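Metal-dependent phosphohydrolase, HDOD domain-containing (Geobacter sulfurreducens, PDB 3HC1) is of unknown function but binds two ferric ions and is probably a metal-dependent phosphohydrolase of the HD superfamily. Local coordinates at residues 130-135 and 286-291; 135-140 and 231-236; 242-247 and 259-264; 265-270 and 282-287. All coordinates share one frame; numbering follows the deposited sequence. Where two conformers were deposited one is given.

The four contacts lie close together, beside the two-iron site; they join helices and the turns at their ends. Contacts 1 and 2 share helix 116-136, with centres about 10 Å apart. Contacts 1 and 4 share helix 281-302, with centres about 9 Å apart. Helix 229-243 serves contacts 2 and 3 and carries the iron ligand D238. F236, in segment 231-236, packs on L261 of contact 3, and its CE2 is 3.7 Å from CZ2 of W267 in contact 4. W267 NE1 bonds to L261 O at 2.8 Å. The side chains of I133 and M233 are each about 13 Å from an iron, that of L243 about 11 Å.

Contact 1. Residues 130-135 and 286-291; sequences AKLIAE and AELDSS
L132 and L288 meet through their methyl branches, with CD1 of L132 3.8 Å from CD2 of L288. The pair joins helix 116-136 to the C-terminal helix 281-302 in the all-helical HDOD fold. The two side chains run alongside each other, pointing opposite ways. The bond from CA to CB of L132 points at the other helix. L288 starts off alongside and reaches across with its end. Its CG is turned to the backbone N side (chi1 -70°), and this carries both its methyls over to helix 116-136.

The second branch of L288 has a partner too. Its CD1 lies 4.3 Å from CD1 of I133, so the two methyls of one leucine touch two neighbouring residues of helix 116-136. The contact is apolar and largely buried. L132 was also deposited in a second conformer, so its position is not unique.

Helix 229-243 adds the next layer. I133 packs on M233 and F236 of that helix, and L288 packs on Y240. The side chain of I133 is about 10 Å from that of the iron ligand D238. A charged link joins helices 116-136 and 281-302 as well: E287 OE2 forms a salt bridge with R136 NH2.

The backbone of E287 is also engaged. Its O accepts hydrogen bonds from S290 OG at 2.8 Å and S291 OG at 3.0 Å, and the two hydroxyls come from opposite faces of the carbonyl plane.

Contact 2. Residues 135-140 and 231-236; sequences ERTGFL and VAMVAF
M233 reaches T137 and F139 as a nearly straight arm: CG is anti to its carbonyl carbon (chi1 -75°), and the chain stays extended beyond it. F139 turns its ring to meet it, with CG anti to the backbone N (chi1 -174°). The result is a Met-aromatic contact, here made by selenomethionine. It fastens helix 229-243 to the Schellman motif that ends helix 116-136.

The selenium of M233 is 4.9 Å from the centroid of the F139 ring, 28° off the ring normal. The approach is oblique. The methyl CE of M233 carries most of the touching. It lies 4.0 Å from CB of F139 and 4.1 Å from CD1 of the same ring. It also comes to 3.5 Å from OG1 of T137, a van der Waals contact. The polar end of T137 looks back into its own helix, where OG1 hydrogen-bonds to I133 O and more weakly to A134 O.

G138 makes the turn with a positive phi. The turn swings F139 round to the same methyl that T137 touches. I133 and A134 of helix 116-136, V145 and I270 also pack on M233, so its side chain is buried among several helices. It is about 10 Å from the side chains of the iron ligands H217 and D238. Two bonds close the turn: G138 N to E135 O at 3.2 Å, and probably F139 N to A134 O at 2.8 Å.

Contact 3. Residues 242-247 and 259-264; sequences TLRRLG and TLLENH
L260 touches L243 first, its CD2 lying 4.0 Å from CD1 of that leucine. The two side chains cross at about a right angle. L260 has CG anti to the backbone N (chi1 -177°), which carries its methyls to the L243 side of the helix. L260 also packs on H251 and V254 of the intervening loop.

L261 follows and splits its two methyls. CD2 lies 4.4 Å from the same CD1 of L243, so CD1 of L243 meets both L260 and L261. CD1 of L261 lies 4.2 Å from NH2 of R244, oblique to the guanidinium. This is a packing contact, and the charge of R244 is answered elsewhere: its NH2 forms a salt bridge with D289 OD2 on helix 281-302.

The arrangement joins the end of helix 229-243 to the short helix 257-263 in the HDOD fold. R244 is the first residue past the end of helix 229-243, and the chain between the segments is mostly loop. The side chain of L243 is about 9 Å from that of the iron ligand D238, which lies on the same helix. Beyond R244, the backbone O of L246 bonds to ND1 of the iron ligand H122 and probably helps to orient that imidazole.

Further along the second segment, H264 acts as a cap for the next helix, its ND1 accepting a hydrogen bond from S266 N.

Contact 4. Residues 265-270 and 282-287; sequences PSWGVI and KLIVAE
The last two helices of the chain, 266-273 and 281-302, pack together here in the C-terminal part of the all-helical fold. W267 reaches from the first to I284 and V285 on the second. The outer carbons of its six-membered ring do the touching. CZ3 lies 4.0 Å from CD1 of I284, and CH2 lies 4.1 Å from CG2 of the same residue. Both branches of the isoleucine therefore meet the indole. The side chains of W267 and I284 lie at a slant to each other. V285 approaches from further along the helix, with CG2 4.3 Å from CZ2 of W267, and its approach to the ring is oblique too.

In W267, CG lies on the backbone N side (chi1 -62°), and this aims the indole at helix 281-302. A hydrogen bond from NE1 to L261 O satisfies the buried polar atom and helps to fix the ring's rotation. F236 meets the indole with planes at about 55°, and I133 of helix 116-136 packs on it as well. The contact lies away from the iron site. This is apolar helix-helix packing in the all-helical HDOD fold, with one buried N-H bonded to a backbone oxygen.

Contact 1. Residues 130-135 and 286-291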
loop_
_atom_site.group_PDB
_atom_site.type_symbol
_atom_site.label_atom_id
_atom_site.label_comp_id
_atom_site.label_asym_id
_atom_site.label_seq_id
_atom_site.Cartn_x
_atom_site.Cartn_y
_atom_site.Cartn_z
ATOM N N ALA A 130 5.174 -1.765 6.042
ATOM C CA ALA A 130 5.888 -0.527 5.759
ATOM C C ALA A 130 5.772 0.449 6.950
ATOM O O ALA A 130 6.754 1.103 7.284
ATOM C CB ALA A 130 5.411 0.101 4.521
ATOM N N LYS A 131 4.616 0.492 7.595
ATOM C CA LYS A 131 4.457 1.348 8.748
ATOM C C LYS A 131 5.327 0.864 9.883
ATOM O O LYS A 131 5.979 1.699 10.509
ATOM C CB LYS A 131 3.034 1.496 9.209
ATOM C CG LYS A 131 2.875 2.697 10.169
ATOM C CD LYS A 131 1.492 2.798 10.738
ATOM C CE LYS A 131 1.392 3.962 11.744
ATOM N NZ LYS A 131 0.097 3.950 12.505
ATOM N N LEU A 132 5.355 -0.462 10.138
ATOM C CA LEU A 132 6.203 -1.019 11.213
ATOM C C LEU A 132 7.651 -0.564 11.032
ATOM O O LEU A 132 8.308 -0.132 12.016
ATOM C CB LEU A 132 6.137 -2.545 11.272
ATOM C CG LEU A 132 4.841 -3.193 11.764
ATOM C CD1 LEU A 132 4.813 -4.670 11.375
ATOM C CD2 LEU A 132 4.643 -2.989 13.281
ATOM N N ILE A 133 8.142 -0.638 9.780
ATOM C CA ILE A 133 9.472 -0.178 9.470
ATOM C C ILE A 133 9.671 1.328 9.767
ATOM O O ILE A 133 10.733 1.736 10.326
ATOM C CB ILE A 133 9.901 -0.578 8.051
ATOM C CG1 ILE A 133 9.948 -2.118 7.953
ATOM C CG2 ILE A 133 11.283 0.050 7.716
ATOM C CD1 ILE A 133 9.807 -2.675 6.578
ATOM N N ALA A 134 8.675 2.146 9.402
ATOM C CA ALA A 134 8.691 3.562 9.667
ATOM C C ALA A 134 8.921 3.791 11.163
ATOM O O ALA A 134 9.775 4.559 11.570
ATOM C CB ALA A 134 7.394 4.144 9.313
ATOM N N GLU A 135 8.135 3.101 11.956
ATOM C CA GLU A 135 8.233 3.174 13.408
ATOM C C GLU A 135 9.600 2.740 13.936
ATOM O O GLU A 135 10.217 3.464 14.725
ATOM C CB GLU A 135 7.073 2.386 14.050
ATOM C CG GLU A 135 5.705 3.030 13.716
ATOM C CD GLU A 135 4.493 2.173 14.086
ATOM O OE1 GLU A 135 4.603 0.937 14.199
ATOM O OE2 GLU A 135 3.417 2.769 14.262
ATOM N N ALA A 286 14.196 -9.932 11.692
ATOM C CA ALA A 286 13.874 -10.983 12.644
ATOM C C ALA A 286 12.522 -10.809 13.280
ATOM O O ALA A 286 11.736 -11.812 13.382
ATOM C CB ALA A 286 14.951 -11.144 13.695
ATOM N N GLU A 287 12.222 -9.572 13.679
ATOM C CA GLU A 287 10.908 -9.239 14.262
ATOM C C GLU A 287 9.751 -9.500 13.302
ATOM O O GLU A 287 8.701 -10.061 13.684
ATOM C CB GLU A 287 10.866 -7.777 14.727
ATOM C CG GLU A 287 9.551 -7.419 15.378
ATOM C CD GLU A 287 9.400 -5.946 15.684
ATOM O OE1 GLU A 287 10.373 -5.163 15.546
ATOM O OE2 GLU A 287 8.298 -5.583 16.115
ATOM N N LEU A 288 9.905 -9.027 12.067
ATOM C CA LEU A 288 8.879 -9.274 11.033
ATOM C C LEU A 288 8.612 -10.773 10.875
ATOM O O LEU A 288 7.460 -11.240 10.921
ATOM C CB LEU A 288 9.304 -8.637 9.703
ATOM C CG LEU A 288 9.250 -7.080 9.726
ATOM C CD1 LEU A 288 9.853 -6.559 8.440
ATOM C CD2 LEU A 288 7.839 -6.507 9.986
ATOM N N ASP A 289 9.696 -11.527 10.725
ATOM C CA ASP A 289 9.599 -12.950 10.506
ATOM C C ASP A 289 8.935 -13.635 11.701
ATOM O O ASP A 289 8.150 -14.575 11.535
ATOM C CB ASP A 289 10.992 -13.524 10.296
ATOM C CG ASP A 289 11.520 -13.291 8.910
ATOM O OD1 ASP A 289 10.789 -12.734 8.038
ATOM O OD2 ASP A 289 12.680 -13.691 8.689
ATOM N N SER A 290 9.225 -13.159 12.909
ATOM C CA SER A 290 8.578 -13.709 14.105
ATOM C C SER A 290 7.072 -13.391 14.177
ATOM O O SER A 290 6.321 -14.069 14.862
ATOM C CB SER A 290 9.274 -13.226 15.385
ATOM O OG SER A 290 8.813 -11.943 15.777
ATOM N N SER A 291 6.610 -12.366 13.483
ATOM C CA SER A 291 5.181 -12.015 13.587
ATOM C C SER A 291 4.344 -12.093 12.298
ATOM O O SER A 291 3.110 -11.798 12.310
ATOM C CB SER A 291 5.055 -10.630 14.235
ATOM O OG SER A 291 5.760 -9.711 13.468
#

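Contact 2. Residues 135-140 and 231-236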
loop_
_atom_site.group_PDB
_atom_site.type_symbol
_atom_site.label_atom_id
_atom_site.label_comp_id
_atom_site.label_asym_id
_atom_site.label_seq_id
_atom_site.Cartn_x
_atom_site.Cartn_y
_atom_site.Cartn_z
ATOM N N GLU A 135 8.135 3.101 11.956
ATOM C CA GLU A 135 8.233 3.174 13.408
ATOM C C GLU A 135 9.600 2.740 13.936
ATOM O O GLU A 135 10.217 3.464 14.725
ATOM C CB GLU A 135 7.073 2.386 14.050
ATOM C CG GLU A 135 5.705 3.030 13.716
ATOM C CD GLU A 135 4.493 2.173 14.086
ATOM O OE1 GLU A 135 4.603 0.937 14.199
ATOM O OE2 GLU A 135 3.417 2.769 14.262
ATOM N N ARG A 136 10.112 1.601 13.464
ATOM C CA ARG A 136 11.392 1.094 13.966
ATOM C C ARG A 136 12.605 1.904 13.550
ATOM O O ARG A 136 13.665 1.813 14.185
ATOM C CB ARG A 136 11.638 -0.372 13.547
ATOM C CG ARG A 136 10.637 -1.355 14.069
ATOM C CD ARG A 136 10.614 -1.485 15.577
ATOM N NE ARG A 136 9.517 -2.375 15.930
ATOM C CZ ARG A 136 8.245 -2.020 16.096
ATOM N NH1 ARG A 136 7.862 -0.747 16.024
ATOM N NH2 ARG A 136 7.339 -2.956 16.351
ATOM N N THR A 137 12.475 2.705 12.505
ATOM C CA THR A 137 13.603 3.478 12.010
ATOM C C THR A 137 13.462 4.943 12.420
ATOM O O THR A 137 14.266 5.779 12.020
ATOM C CB THR A 137 13.727 3.323 10.478
ATOM O OG1 THR A 137 12.532 3.812 9.828
ATOM C CG2 THR A 137 14.010 1.847 10.088
ATOM N N GLY A 138 12.414 5.252 13.179
ATOM C CA GLY A 138 12.174 6.603 13.714
ATOM C C GLY A 138 11.633 7.614 12.721
ATOM O O GLY A 138 11.780 8.836 12.926
ATOM N N PHE A 139 10.986 7.136 11.654
ATOM C CA PHE A 139 10.438 8.041 10.651
ATOM C C PHE A 139 9.270 8.808 11.302
ATOM O O PHE A 139 8.408 8.222 11.946
ATOM C CB PHE A 139 9.999 7.270 9.394
ATOM C CG PHE A 139 9.569 8.143 8.286
ATOM C CD1 PHE A 139 10.502 8.763 7.477
ATOM C CD2 PHE A 139 8.231 8.400 8.058
ATOM C CE1 PHE A 139 10.096 9.600 6.441
ATOM C CE2 PHE A 139 7.824 9.249 7.035
ATOM C CZ PHE A 139 8.762 9.842 6.222
ATOM N N LEU A 140 9.290 10.132 11.202
ATOM C CA LEU A 140 8.372 10.996 11.979
ATOM C C LEU A 140 6.840 10.946 11.693
ATOM O O LEU A 140 6.002 11.195 12.586
ATOM C CB LEU A 140 8.878 12.466 11.925
ATOM C CG LEU A 140 10.068 12.740 12.865
ATOM C CD1 LEU A 140 10.435 14.262 12.959
ATOM C CD2 LEU A 140 9.805 12.190 14.273
ATOM N N VAL A 231 9.427 5.549 -0.124
ATOM C CA VAL A 231 9.489 4.633 -1.232
ATOM C C VAL A 231 10.322 3.413 -0.816
ATOM O O VAL A 231 9.926 2.271 -1.059
ATOM C CB VAL A 231 10.160 5.213 -2.505
ATOM C CG1 VAL A 231 9.950 4.182 -3.657
ATOM C CG2 VAL A 231 9.607 6.586 -2.880
ATOM N N ALA A 232 11.471 3.674 -0.180
ATOM C CA ALA A 232 12.349 2.619 0.271
ATOM C C ALA A 232 11.606 1.666 1.226
ATOM O O ALA A 232 11.725 0.438 1.081
ATOM C CB ALA A 232 13.606 3.224 0.910
HETATM N N MSE A 233 10.794 2.238 2.140
HETATM C CA MSE A 233 10.006 1.466 3.100
HETATM C C MSE A 233 8.978 0.567 2.440
HETATM O O MSE A 233 8.817 -0.628 2.799
HETATM C CB MSE A 233 9.366 2.411 4.190
HETATM C CG MSE A 233 10.490 2.833 5.187
HETATM SE SE MSE A 233 9.856 4.302 6.221
HETATM C CE MSE A 233 11.668 4.885 6.645
ATOM N N VAL A 234 8.281 1.134 1.475
ATOM C CA VAL A 234 7.207 0.395 0.770
ATOM C C VAL A 234 7.835 -0.613 -0.179
ATOM O O VAL A 234 7.308 -1.743 -0.308
ATOM C CB VAL A 234 6.258 1.372 0.040
ATOM C CG1 VAL A 234 5.271 0.634 -1.005
ATOM C CG2 VAL A 234 5.492 2.276 1.067
ATOM N N ALA A 235 8.935 -0.257 -0.856
ATOM C CA ALA A 235 9.591 -1.258 -1.736
ATOM C C ALA A 235 10.038 -2.441 -0.924
ATOM O O ALA A 235 9.840 -3.580 -1.366
ATOM C CB ALA A 235 10.813 -0.715 -2.531
ATOM N N PHE A 236 10.665 -2.194 0.247
ATOM C CA PHE A 236 11.059 -3.311 1.122
ATOM C C PHE A 236 9.853 -4.135 1.552
ATOM O O PHE A 236 9.842 -5.383 1.437
ATOM C CB PHE A 236 11.889 -2.875 2.350
ATOM C CG PHE A 236 12.232 -3.995 3.252
ATOM C CD1 PHE A 236 11.337 -4.430 4.193
ATOM C CD2 PHE A 236 13.418 -4.698 3.071
ATOM C CE1 PHE A 236 11.606 -5.500 4.976
ATOM C CE2 PHE A 236 13.697 -5.776 3.861
ATOM C CZ PHE A 236 12.801 -6.179 4.808
#

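Contact 3. Residues 242-247 and 259-264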
loop_
_atom_site.group_PDB
_atom_site.type_symbol
_atom_site.label_atom_id
_atom_site.label_comp_id
_atom_site.label_asym_id
_atom_site.label_seq_id
_atom_site.Cartn_x
_atom_site.Cartn_y
_atom_site.Cartn_z
ATOM N N THR A 242 5.888 -10.381 -0.588
ATOM C CA THR A 242 5.895 -11.292 -1.728
ATOM C C THR A 242 6.665 -12.547 -1.378
ATOM O O THR A 242 6.261 -13.639 -1.750
ATOM C CB THR A 242 6.476 -10.605 -2.971
ATOM O OG1 THR A 242 5.687 -9.443 -3.222
ATOM C CG2 THR A 242 6.441 -11.526 -4.224
ATOM N N LEU A 243 7.764 -12.378 -0.660
ATOM C CA LEU A 243 8.603 -13.512 -0.208
ATOM C C LEU A 243 8.080 -14.256 1.021
ATOM O O LEU A 243 8.525 -15.347 1.258
ATOM C CB LEU A 243 10.058 -13.079 0.015
ATOM C CG LEU A 243 10.878 -12.791 -1.250
ATOM C CD1 LEU A 243 12.211 -12.056 -0.889
ATOM C CD2 LEU A 243 11.125 -14.014 -2.131
ATOM N N ARG A 244 7.143 -13.706 1.771
ATOM C CA ARG A 244 6.610 -14.335 2.980
ATOM C C ARG A 244 5.106 -14.596 2.904
ATOM O O ARG A 244 4.373 -14.374 3.865
ATOM C CB ARG A 244 6.920 -13.445 4.192
ATOM C CG ARG A 244 8.395 -13.263 4.492
ATOM C CD ARG A 244 9.099 -14.546 4.802
ATOM N NE ARG A 244 10.370 -14.356 5.510
ATOM C CZ ARG A 244 11.430 -15.177 5.436
ATOM N NH1 ARG A 244 11.410 -16.240 4.683
ATOM N NH2 ARG A 244 12.533 -14.927 6.122
ATOM N N ARG A 245 4.647 -15.028 1.738
ATOM C CA ARG A 245 3.313 -15.566 1.523
ATOM C C ARG A 245 2.214 -14.525 1.734
ATOM O O ARG A 245 1.123 -14.879 2.140
ATOM C CB ARG A 245 3.022 -16.805 2.401
ATOM C CG ARG A 245 4.082 -17.959 2.363
ATOM C CD ARG A 245 3.697 -19.073 3.356
ATOM N NE ARG A 245 4.238 -20.373 2.955
ATOM C CZ ARG A 245 5.246 -21.013 3.547
ATOM N NH1 ARG A 245 5.885 -20.497 4.603
ATOM N NH2 ARG A 245 5.625 -22.200 3.077
ATOM N N LEU A 246 2.507 -13.250 1.457
ATOM C CA LEU A 246 1.493 -12.203 1.567
ATOM C C LEU A 246 1.487 -11.387 0.246
ATOM O O LEU A 246 1.555 -10.167 0.239
ATOM C CB LEU A 246 1.752 -11.365 2.816
ATOM C CG LEU A 246 0.745 -10.305 3.324
ATOM C CD1 LEU A 246 -0.666 -10.846 3.251
ATOM C CD2 LEU A 246 1.154 -9.868 4.719
ATOM N N GLY A 247 1.485 -12.100 -0.872
ATOM C CA GLY A 247 1.554 -11.471 -2.185
ATOM C C GLY A 247 1.187 -12.352 -3.350
ATOM O O GLY A 247 0.698 -13.513 -3.193
ATOM N N THR A 259 18.812 -13.432 4.125
ATOM C CA THR A 259 19.968 -12.684 3.653
ATOM C C THR A 259 19.588 -11.592 2.669
ATOM O O THR A 259 20.058 -10.466 2.794
ATOM C CB THR A 259 21.016 -13.623 3.041
ATOM O OG1 THR A 259 21.607 -14.361 4.109
ATOM C CG2 THR A 259 22.106 -12.860 2.312
ATOM N N LEU A 260 18.739 -11.910 1.691
ATOM C CA LEU A 260 18.218 -10.885 0.785
ATOM C C LEU A 260 17.612 -9.712 1.578
ATOM O O LEU A 260 17.968 -8.540 1.379
ATOM C CB LEU A 260 17.190 -11.478 -0.152
ATOM C CG LEU A 260 16.570 -10.587 -1.216
ATOM C CD1 LEU A 260 16.100 -11.484 -2.410
ATOM C CD2 LEU A 260 15.405 -9.717 -0.628
ATOM N N LEU A 261 16.714 -10.027 2.490
ATOM C CA LEU A 261 16.006 -8.985 3.220
ATOM C C LEU A 261 16.980 -8.161 4.065
ATOM O O LEU A 261 16.900 -6.919 4.133
ATOM C CB LEU A 261 14.914 -9.591 4.087
ATOM C CG LEU A 261 13.776 -10.338 3.388
ATOM C CD1 LEU A 261 12.959 -11.057 4.464
ATOM C CD2 LEU A 261 12.927 -9.428 2.540
ATOM N N GLU A 262 17.933 -8.840 4.696
ATOM C CA GLU A 262 18.922 -8.144 5.524
ATOM C C GLU A 262 19.805 -7.189 4.738
ATOM O O GLU A 262 20.189 -6.161 5.281
ATOM C CB GLU A 262 19.792 -9.123 6.290
ATOM C CG GLU A 262 19.096 -9.656 7.555
ATOM C CD GLU A 262 19.917 -10.730 8.293
ATOM O OE1 GLU A 262 21.140 -10.854 8.054
ATOM O OE2 GLU A 262 19.320 -11.462 9.132
ATOM N N ASN A 263 20.180 -7.585 3.509
ATOM C CA ASN A 263 21.057 -6.806 2.629
ATOM C C ASN A 263 20.304 -5.900 1.624
ATOM O O ASN A 263 20.914 -5.259 0.764
ATOM C CB ASN A 263 21.952 -7.757 1.798
ATOM C CG ASN A 263 22.829 -8.640 2.653
ATOM O OD1 ASN A 263 23.045 -8.364 3.804
ATOM N ND2 ASN A 263 23.293 -9.733 2.091
ATOM N N HIS A 264 18.991 -5.849 1.733
ATOM C CA HIS A 264 18.149 -5.097 0.791
ATOM C C HIS A 264 18.604 -3.624 0.651
ATOM O O HIS A 264 18.971 -3.002 1.645
ATOM C CB HIS A 264 16.704 -5.152 1.258
ATOM C CG HIS A 264 15.693 -4.719 0.218
ATOM N ND1 HIS A 264 15.440 -3.394 -0.070
ATOM C CD2 HIS A 264 14.802 -5.433 -0.504
ATOM C CE1 HIS A 264 14.484 -3.318 -0.984
ATOM N NE2 HIS A 264 14.082 -4.544 -1.269
#

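Contact 4. Residues 265-270 and 282-287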
loop_
_atom_site.group_PDB
_atom_site.type_symbol
_atom_site.label_atom_id
_atom_site.label_comp_id
_atom_site.label_asym_id
_atom_site.label_seq_id
_atom_site.Cartn_x
_atom_site.Cartn_y
_atom_site.Cartn_z
ATOM N N PRO A 265 18.585 -3.086 -0.581
ATOM C CA PRO A 265 19.066 -1.717 -0.801
ATOM C C PRO A 265 18.278 -0.613 -0.093
ATOM O O PRO A 265 18.798 0.504 0.070
ATOM C CB PRO A 265 18.981 -1.557 -2.332
ATOM C CG PRO A 265 18.167 -2.667 -2.825
ATOM C CD PRO A 265 18.334 -3.781 -1.860
ATOM N N SER A 266 17.053 -0.908 0.328
ATOM C CA SER A 266 16.242 0.086 1.008
ATOM C C SER A 266 16.881 0.537 2.321
ATOM O O SER A 266 16.688 1.665 2.710
ATOM C CB SER A 266 14.838 -0.412 1.299
ATOM O OG SER A 266 14.055 -0.449 0.142
ATOM N N TRP A 267 17.616 -0.348 2.992
ATOM C CA TRP A 267 18.169 -0.028 4.302
ATOM C C TRP A 267 19.146 1.131 4.183
ATOM O O TRP A 267 19.049 2.054 4.946
ATOM C CB TRP A 267 18.820 -1.235 4.991
ATOM C CG TRP A 267 17.892 -2.301 5.255
ATOM C CD1 TRP A 267 17.949 -3.572 4.766
ATOM C CD2 TRP A 267 16.689 -2.216 6.024
ATOM N NE1 TRP A 267 16.864 -4.292 5.209
ATOM C CE2 TRP A 267 16.082 -3.482 5.990
ATOM C CE3 TRP A 267 16.107 -1.207 6.810
ATOM C CZ2 TRP A 267 14.886 -3.768 6.684
ATOM C CZ3 TRP A 267 14.924 -1.467 7.464
ATOM C CH2 TRP A 267 14.312 -2.738 7.399
ATOM N N GLY A 268 20.060 1.090 3.202
ATOM C CA GLY A 268 20.913 2.223 2.895
ATOM C C GLY A 268 20.169 3.501 2.489
ATOM O O GLY A 268 20.571 4.615 2.858
ATOM N N VAL A 269 19.061 3.361 1.772
ATOM C CA VAL A 269 18.309 4.532 1.314
ATOM C C VAL A 269 17.659 5.240 2.504
ATOM O O VAL A 269 17.701 6.507 2.620
ATOM C CB VAL A 269 17.314 4.135 0.186
ATOM C CG1 VAL A 269 16.341 5.279 -0.151
ATOM C CG2 VAL A 269 18.145 3.748 -1.060
ATOM N N ILE A 270 17.156 4.432 3.433
ATOM C CA ILE A 270 16.545 4.940 4.670
ATOM C C ILE A 270 17.622 5.670 5.481
ATOM O O ILE A 270 17.374 6.800 5.888
ATOM C CB ILE A 270 15.877 3.825 5.500
ATOM C CG1 ILE A 270 14.693 3.267 4.738
ATOM C CG2 ILE A 270 15.410 4.348 6.880
ATOM C CD1 ILE A 270 14.125 1.969 5.269
ATOM N N LYS A 282 18.915 -6.214 10.846
ATOM C CA LYS A 282 18.884 -7.637 11.239
ATOM C C LYS A 282 17.767 -7.930 12.249
ATOM O O LYS A 282 16.991 -8.869 12.084
ATOM C CB LYS A 282 20.227 -8.090 11.828
ATOM C CG LYS A 282 21.386 -8.121 10.818
ATOM C CD LYS A 282 22.665 -8.705 11.444
ATOM C CE LYS A 282 23.343 -7.720 12.442
ATOM N NZ LYS A 282 24.088 -8.359 13.613
ATOM N N LEU A 283 17.663 -7.113 13.285
ATOM C CA LEU A 283 16.614 -7.305 14.308
ATOM C C LEU A 283 15.215 -6.979 13.773
ATOM O O LEU A 283 14.245 -7.627 14.156
ATOM C CB LEU A 283 16.910 -6.472 15.546
ATOM C CG LEU A 283 18.250 -6.844 16.203
ATOM C CD1 LEU A 283 18.593 -5.859 17.354
ATOM C CD2 LEU A 283 18.276 -8.312 16.685
ATOM N N ILE A 284 15.116 -5.991 12.888
ATOM C CA ILE A 284 13.830 -5.679 12.251
ATOM C C ILE A 284 13.346 -6.845 11.377
ATOM O O ILE A 284 12.199 -7.228 11.472
ATOM C CB ILE A 284 13.842 -4.384 11.393
ATOM C CG1 ILE A 284 14.257 -3.155 12.230
ATOM C CG2 ILE A 284 12.434 -4.140 10.718
ATOM C CD1 ILE A 284 14.549 -1.924 11.402
ATOM N N VAL A 285 14.207 -7.391 10.520
ATOM C CA VAL A 285 13.819 -8.537 9.716
ATOM C C VAL A 285 13.405 -9.695 10.635
ATOM O O VAL A 285 12.378 -10.332 10.416
ATOM C CB VAL A 285 14.925 -8.996 8.760
ATOM C CG1 VAL A 285 14.506 -10.362 8.088
ATOM C CG2 VAL A 285 15.152 -7.953 7.715
ATOM N N ALA A 286 14.196 -9.932 11.692
ATOM C CA ALA A 286 13.874 -10.983 12.644
ATOM C C ALA A 286 12.522 -10.809 13.280
ATOM O O ALA A 286 11.736 -11.812 13.382
ATOM C CB ALA A 286 14.951 -11.144 13.695
ATOM N N GLU A 287 12.222 -9.572 13.679
ATOM C CA GLU A 287 10.908 -9.239 14.262
ATOM C C GLU A 287 9.751 -9.500 13.302
ATOM O O GLU A 287 8.701 -10.061 13.684
ATOM C CB GLU A 287 10.866 -7.777 14.727
ATOM C CG GLU A 287 9.551 -7.419 15.378
ATOM C CD GLU A 287 9.400 -5.946 15.684
ATOM O OE1 GLU A 287 10.373 -5.163 15.546
ATOM O OE2 GLU A 287 8.298 -5.583 16.115
#